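Local atomic coordinates of vacuolar aminopeptidase 1 (Saccharomyces cerevisiae S288c, PDB entry 4R8F), a protein that removes amino acids from the N-termini of peptides in the vacuole as a zinc-dependent aminopeptidase, and is the major cargo of the cytoplasm-to-vacuole targeting pathway. Residues T93-P98 / D234-D239; G133-K138 / A148-T153. All blocks are in the same frame, centred on the assembly; numbering follows the deposited sequence.

Contact 1 (T93-P98 / D234-D239); sequences TVKLKP and DLDLFD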
loop_
_atom_site.group_PDB
_atom_site.type_symbol
_atom_site.label_atom_id
_atom_site.label_comp_id
_atom_site.label_asym_id
_atom_site.label_seq_id
_atom_site.Cartn_x
_atom_site.Cartn_y
_atom_site.Cartn_z
ATOM N N THR A 93 15.425 31.878 -15.583
ATOM C CA THR A 93 14.324 32.684 -16.093
ATOM C C THR A 93 13.299 31.847 -16.834
ATOM O O THR A 93 13.429 30.631 -16.975
ATOM C CB THR A 93 14.805 33.824 -17.031
ATOM O OG1 THR A 93 15.831 33.338 -17.908
ATOM C CG2 THR A 93 15.330 35.012 -16.220
ATOM N N VAL A 94 12.251 32.534 -17.262
ATOM C CA VAL A 94 11.266 32.003 -18.169
ATOM C C VAL A 94 11.600 32.611 -19.519
ATOM O O VAL A 94 11.908 33.796 -19.610
ATOM C CB VAL A 94 9.861 32.429 -17.724
ATOM C CG1 VAL A 94 8.814 32.002 -18.739
ATOM C CG2 VAL A 94 9.557 31.866 -16.344
ATOM N N LYS A 95 11.555 31.797 -20.562
ATOM C CA LYS A 95 11.843 32.269 -21.900
ATOM C C LYS A 95 10.643 32.121 -22.798
ATOM O O LYS A 95 9.904 31.143 -22.719
ATOM C CB LYS A 95 13.017 31.505 -22.500
ATOM C CG LYS A 95 14.353 32.010 -22.005
ATOM C CD LYS A 95 15.494 31.423 -22.807
ATOM C CE LYS A 95 16.835 31.876 -22.258
ATOM N NZ LYS A 95 17.159 33.287 -22.620
ATOM N N LEU A 96 10.472 33.118 -23.656
ATOM C CA LEU A 96 9.466 33.087 -24.691
ATOM C C LEU A 96 9.848 31.966 -25.644
ATOM O O LEU A 96 10.996 31.894 -26.084
ATOM C CB LEU A 96 9.457 34.423 -25.429
ATOM C CG LEU A 96 8.103 34.942 -25.882
ATOM C CD1 LEU A 96 7.348 35.535 -24.706
ATOM C CD2 LEU A 96 8.293 35.977 -26.977
ATOM N N LYS A 97 8.908 31.076 -25.945
ATOM C CA LYS A 97 9.183 29.996 -26.887
ATOM C C LYS A 97 9.323 30.553 -28.310
ATOM O O LYS A 97 8.772 31.612 -28.614
ATOM C CB LYS A 97 8.088 28.930 -26.836
ATOM C CG LYS A 97 8.112 28.081 -25.575
ATOM C CD LYS A 97 7.490 26.720 -25.829
ATOM C CE LYS A 97 7.201 25.978 -24.535
ATOM N NZ LYS A 97 5.787 26.175 -24.099
ATOM N N PRO A 98 10.076 29.848 -29.181
ATOM C CA PRO A 98 10.300 30.234 -30.587
ATOM C C PRO A 98 9.021 30.602 -31.352
ATOM O O PRO A 98 9.030 31.525 -32.169
ATOM C CB PRO A 98 10.942 28.985 -31.190
ATOM C CG PRO A 98 11.649 28.338 -30.046
ATOM C CD PRO A 98 10.892 28.680 -28.795
ATOM N N ASP A 234 15.223 36.557 -28.832
ATOM C CA ASP A 234 15.518 35.720 -27.686
ATOM C C ASP A 234 15.160 36.546 -26.455
ATOM O O ASP A 234 15.989 37.296 -25.931
ATOM C CB ASP A 234 16.995 35.323 -27.693
ATOM C CG ASP A 234 17.383 34.430 -26.521
ATOM O OD1 ASP A 234 16.506 34.030 -25.719
ATOM O OD2 ASP A 234 18.590 34.131 -26.406
ATOM N N LEU A 235 13.907 36.413 -26.023
ATOM C CA LEU A 235 13.354 37.222 -24.950
ATOM C C LEU A 235 13.113 36.415 -23.684
ATOM O O LEU A 235 12.675 35.264 -23.741
ATOM C CB LEU A 235 12.037 37.847 -25.400
ATOM C CG LEU A 235 12.103 38.680 -26.681
ATOM C CD1 LEU A 235 10.719 39.201 -27.039
ATOM C CD2 LEU A 235 13.095 39.828 -26.533
ATOM N N ASP A 236 13.394 37.049 -22.548
ATOM C CA ASP A 236 13.148 36.481 -21.231
ATOM C C ASP A 236 11.940 37.140 -20.611
ATOM O O ASP A 236 11.529 38.219 -21.028
ATOM C CB ASP A 236 14.334 36.749 -20.300
ATOM C CG ASP A 236 15.588 36.021 -20.717
ATOM O OD1 ASP A 236 15.569 35.335 -21.761
ATOM O OD2 ASP A 236 16.601 36.133 -19.994
ATOM N N LEU A 237 11.386 36.469 -19.606
ATOM C CA LEU A 237 10.485 37.079 -18.646
ATOM C C LEU A 237 11.188 37.059 -17.293
ATOM O O LEU A 237 11.685 36.016 -16.853
ATOM C CB LEU A 237 9.171 36.316 -18.567
ATOM C CG LEU A 237 8.285 36.364 -19.808
ATOM C CD1 LEU A 237 7.055 35.499 -19.587
ATOM C CD2 LEU A 237 7.887 37.791 -20.148
ATOM N N PHE A 238 11.227 38.215 -16.640
ATOM C CA PHE A 238 12.004 38.388 -15.418
ATOM C C PHE A 238 11.255 39.280 -14.444
ATOM O O PHE A 238 10.399 40.060 -14.846
ATOM C CB PHE A 238 13.362 39.015 -15.752
ATOM C CG PHE A 238 13.261 40.234 -16.625
ATOM C CD1 PHE A 238 12.989 41.481 -16.078
ATOM C CD2 PHE A 238 13.406 40.128 -17.995
ATOM C CE1 PHE A 238 12.875 42.597 -16.884
ATOM C CE2 PHE A 238 13.298 41.238 -18.805
ATOM C CZ PHE A 238 13.030 42.474 -18.250
ATOM N N ASP A 239 11.604 39.169 -13.168
ATOM C CA ASP A 239 11.015 39.989 -12.111
ATOM C C ASP A 239 11.453 41.442 -12.263
ATOM O O ASP A 239 12.642 41.731 -12.260
ATOM C CB ASP A 239 11.436 39.460 -10.729
ATOM C CG ASP A 239 10.537 39.957 -9.598
ATOM O OD1 ASP A 239 9.823 40.964 -9.780
ATOM O OD2 ASP A 239 10.548 39.336 -8.511
#
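The carboxylates of D236 and D234 share the ammonium group of K95. It meets D236 OD1 on the syn side, close to the carboxylate plane, with NZ at 2.7 Å, and D234 OD1 also on the syn side but farther from plane, with NZ at 3.3 Å. These charges lie on one face of an antiparallel strand pair inside a six-stranded antiparallel sheet. The K95 chain is extended until its last torsion, where chi4 of -76° bends NZ in between the two acids. Y116 adds a cation-pi contact to the lysine, while Y23 hydrogen-bonds the other oxygen of D234. A methionine in place of K95 would probably leave both carboxylates without their shared positive mate in this largely buried setting.

Two backbone bonds join the strands: L237 N gives to V94 O, nearly straight at 171°, and L96 N gives to L235 O at 3.1 Å. K95 and D236 form the non-hydrogen-bonded pair between them. On the other face V94 CG1 lies 4.0 Å from L237 CD1, an apolar contact extended by V113 and I131. The side chains of L96 and L235 lie alongside each other, pointing the same way, L96 CD2 touching L235 CD1. The side chain of T93 crosses that of D236 at about a right angle, its OG1 beside D236 OD2 at 3.6 Å, a packing distance.

Contact 2 (G133-K138 / A148-T153); sequences GRLLYK and ALVDST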
loop_
_atom_site.group_PDB
_atom_site.type_symbol
_atom_site.label_atom_id
_atom_site.label_comp_id
_atom_site.label_asym_id
_atom_site.label_seq_id
_atom_site.Cartn_x
_atom_site.Cartn_y
_atom_site.Cartn_z
ATOM N N GLY A 133 15.332 41.348 -23.694
ATOM C CA GLY A 133 16.379 40.507 -24.259
ATOM C C GLY A 133 16.826 41.016 -25.613
ATOM O O GLY A 133 16.885 42.223 -25.847
ATOM N N ARG A 134 17.113 40.079 -26.513
ATOM C CA ARG A 134 17.718 40.386 -27.803
ATOM C C ARG A 134 16.721 40.221 -28.953
ATOM O O ARG A 134 16.022 39.207 -29.046
ATOM C CB ARG A 134 18.945 39.483 -28.009
ATOM C CG ARG A 134 19.451 39.374 -29.447
ATOM C CD ARG A 134 20.921 39.747 -29.570
ATOM N NE ARG A 134 21.819 38.607 -29.714
ATOM C CZ ARG A 134 23.148 38.703 -29.743
ATOM N NH1 ARG A 134 23.742 39.884 -29.618
ATOM N NH2 ARG A 134 23.890 37.611 -29.885
ATOM N N LEU A 135 16.663 41.233 -29.819
ATOM C CA LEU A 135 15.991 41.122 -31.109
ATOM C C LEU A 135 17.040 41.133 -32.201
ATOM O O LEU A 135 18.020 41.865 -32.110
ATOM C CB LEU A 135 15.055 42.305 -31.351
ATOM C CG LEU A 135 14.015 42.653 -30.291
ATOM C CD1 LEU A 135 13.134 43.778 -30.808
ATOM C CD2 LEU A 135 13.168 41.448 -29.930
ATOM N N LEU A 136 16.834 40.324 -33.231
ATOM C CA LEU A 136 17.618 40.426 -34.449
ATOM C C LEU A 136 16.731 41.055 -35.508
ATOM O O LEU A 136 15.554 40.701 -35.637
ATOM C CB LEU A 136 18.122 39.058 -34.910
ATOM C CG LEU A 136 19.129 38.356 -33.992
ATOM C CD1 LEU A 136 19.641 37.101 -34.675
ATOM C CD2 LEU A 136 20.292 39.258 -33.598
ATOM N N TYR A 137 17.294 41.998 -36.253
ATOM C CA TYR A 137 16.532 42.708 -37.265
ATOM C C TYR A 137 17.390 43.050 -38.479
ATOM O O TYR A 137 18.621 43.100 -38.402
ATOM C CB TYR A 137 15.920 43.980 -36.667
ATOM C CG TYR A 137 16.921 45.077 -36.432
ATOM C CD1 TYR A 137 17.713 45.088 -35.289
ATOM C CD2 TYR A 137 17.091 46.100 -37.361
ATOM C CE1 TYR A 137 18.640 46.093 -35.075
ATOM C CE2 TYR A 137 18.015 47.108 -37.155
ATOM C CZ TYR A 137 18.785 47.100 -36.012
ATOM O OH TYR A 137 19.705 48.100 -35.809
ATOM N N LYS A 138 16.714 43.274 -39.598
ATOM C CA LYS A 138 17.348 43.717 -40.827
ATOM C C LYS A 138 16.581 44.933 -41.322
ATOM O O LYS A 138 15.424 44.812 -41.723
ATOM C CB LYS A 138 17.305 42.605 -41.872
ATOM C CG LYS A 138 18.128 42.895 -43.117
ATOM C CD LYS A 138 17.685 42.058 -44.308
ATOM C CE LYS A 138 17.701 40.569 -43.998
ATOM N NZ LYS A 138 18.079 39.766 -45.193
ATOM N N ALA A 148 19.450 44.387 -31.420
ATOM C CA ALA A 148 18.964 45.442 -30.539
ATOM C C ALA A 148 18.555 44.825 -29.214
ATOM O O ALA A 148 18.022 43.717 -29.179
ATOM C CB ALA A 148 17.781 46.160 -31.168
ATOM N N LEU A 149 18.814 45.541 -28.125
ATOM C CA LEU A 149 18.366 45.115 -26.811
ATOM C C LEU A 149 17.079 45.831 -26.436
ATOM O O LEU A 149 16.886 47.006 -26.740
ATOM C CB LEU A 149 19.450 45.352 -25.756
ATOM C CG LEU A 149 20.745 44.547 -25.938
ATOM C CD1 LEU A 149 21.517 44.514 -24.628
ATOM C CD2 LEU A 149 20.492 43.125 -26.432
ATOM N N VAL A 150 16.213 45.098 -25.753
ATOM C CA VAL A 150 14.845 45.510 -25.513
ATOM C C VAL A 150 14.500 45.173 -24.060
ATOM O O VAL A 150 14.963 44.170 -23.525
ATOM C CB VAL A 150 13.931 44.826 -26.567
ATOM C CG1 VAL A 150 12.760 44.078 -25.949
ATOM C CG2 VAL A 150 13.481 45.835 -27.614
ATOM N N ASP A 151 13.712 46.029 -23.421
ATOM C CA ASP A 151 13.435 45.917 -21.989
ATOM C C ASP A 151 12.171 46.714 -21.667
ATOM O O ASP A 151 12.077 47.896 -22.001
ATOM C CB ASP A 151 14.633 46.456 -21.195
ATOM C CG ASP A 151 14.501 46.261 -19.682
ATOM O OD1 ASP A 151 13.559 45.585 -19.220
ATOM O OD2 ASP A 151 15.362 46.795 -18.944
ATOM N N SER A 152 11.200 46.062 -21.030
ATOM C CA SER A 152 9.917 46.700 -20.720
ATOM C C SER A 152 9.902 47.396 -19.360
ATOM O O SER A 152 8.967 48.134 -19.058
ATOM C CB SER A 152 8.785 45.672 -20.776
ATOM O OG SER A 152 8.821 44.810 -19.653
ATOM N N THR A 153 10.924 47.158 -18.541
ATOM C CA THR A 153 11.002 47.749 -17.203
ATOM C C THR A 153 10.688 49.249 -17.268
ATOM O O THR A 153 11.214 49.938 -18.138
ATOM C CB THR A 153 12.406 47.550 -16.602
ATOM O OG1 THR A 153 12.773 46.169 -16.703
ATOM C CG2 THR A 153 12.460 47.974 -15.139
#
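G133 and V150 bind each other through both backbone groups: G133 N gives to V150 O at 2.9 Å, and V150 N returns a bond to G133 O at 3.0 Å. The same reciprocal pattern joins L135 to A148, where L135 N to A148 O is almost linear (176°) and A148 N is taken up by L135 O. R134 and L149 make the non-hydrogen-bonded pair between them. G133 O also receives a weaker CA-H...O contact from L149. The backbone angles of G133 would press a CB against the carbonyl oxygen before it.

One face is apolar. L135 CD1 meets V150 CG2 obliquely at 3.8 Å, and helix 213-223 packs against both residues. A chi1 of 74° turns the Y137 ring toward A148, ring atom CE1 coming to 4.0 Å from A148 CB. Beyond the pairing, T153 N gives to D151 OD1 (3.1 Å), closing an Asx turn, and T153 OG1 adds a second bond to D151 OD1 (2.7 Å). Both come from the same face of the carboxylate plane, OG1 on the syn side and N from well above the plane. S152 OG is satisfied by L155 O and I131 N. K138 NZ forms a salt bridge with E466 of the second subunit. The whole is a beta hairpin, strands 129-137 and 146-151, with the latter as one of the sheet's two edge strands within the chain.

In the fold
Contacts 1 and 2 lie with their centres about 12 Å apart in one antiparallel sheet, in which 146-151, 129-137, 230-239 and 93-105 are successive neighbours. Along the chain, 93-98 comes first, the hairpin of contact 2 follows, and 234-239 returns last, inserting itself between the hairpin and the first strand. The seam between the contacts is joined by a probable hydrogen bond from D234 N to R134 O (2.8 Å), by L235 against L135, and by the F238 ring against D151 and T153. Both contacts touch the second subunit, consistent with the dimerisation domain of M18 peptidases, while T93 lies about 8 Å, side chain to side chain, from the zinc ligand E296.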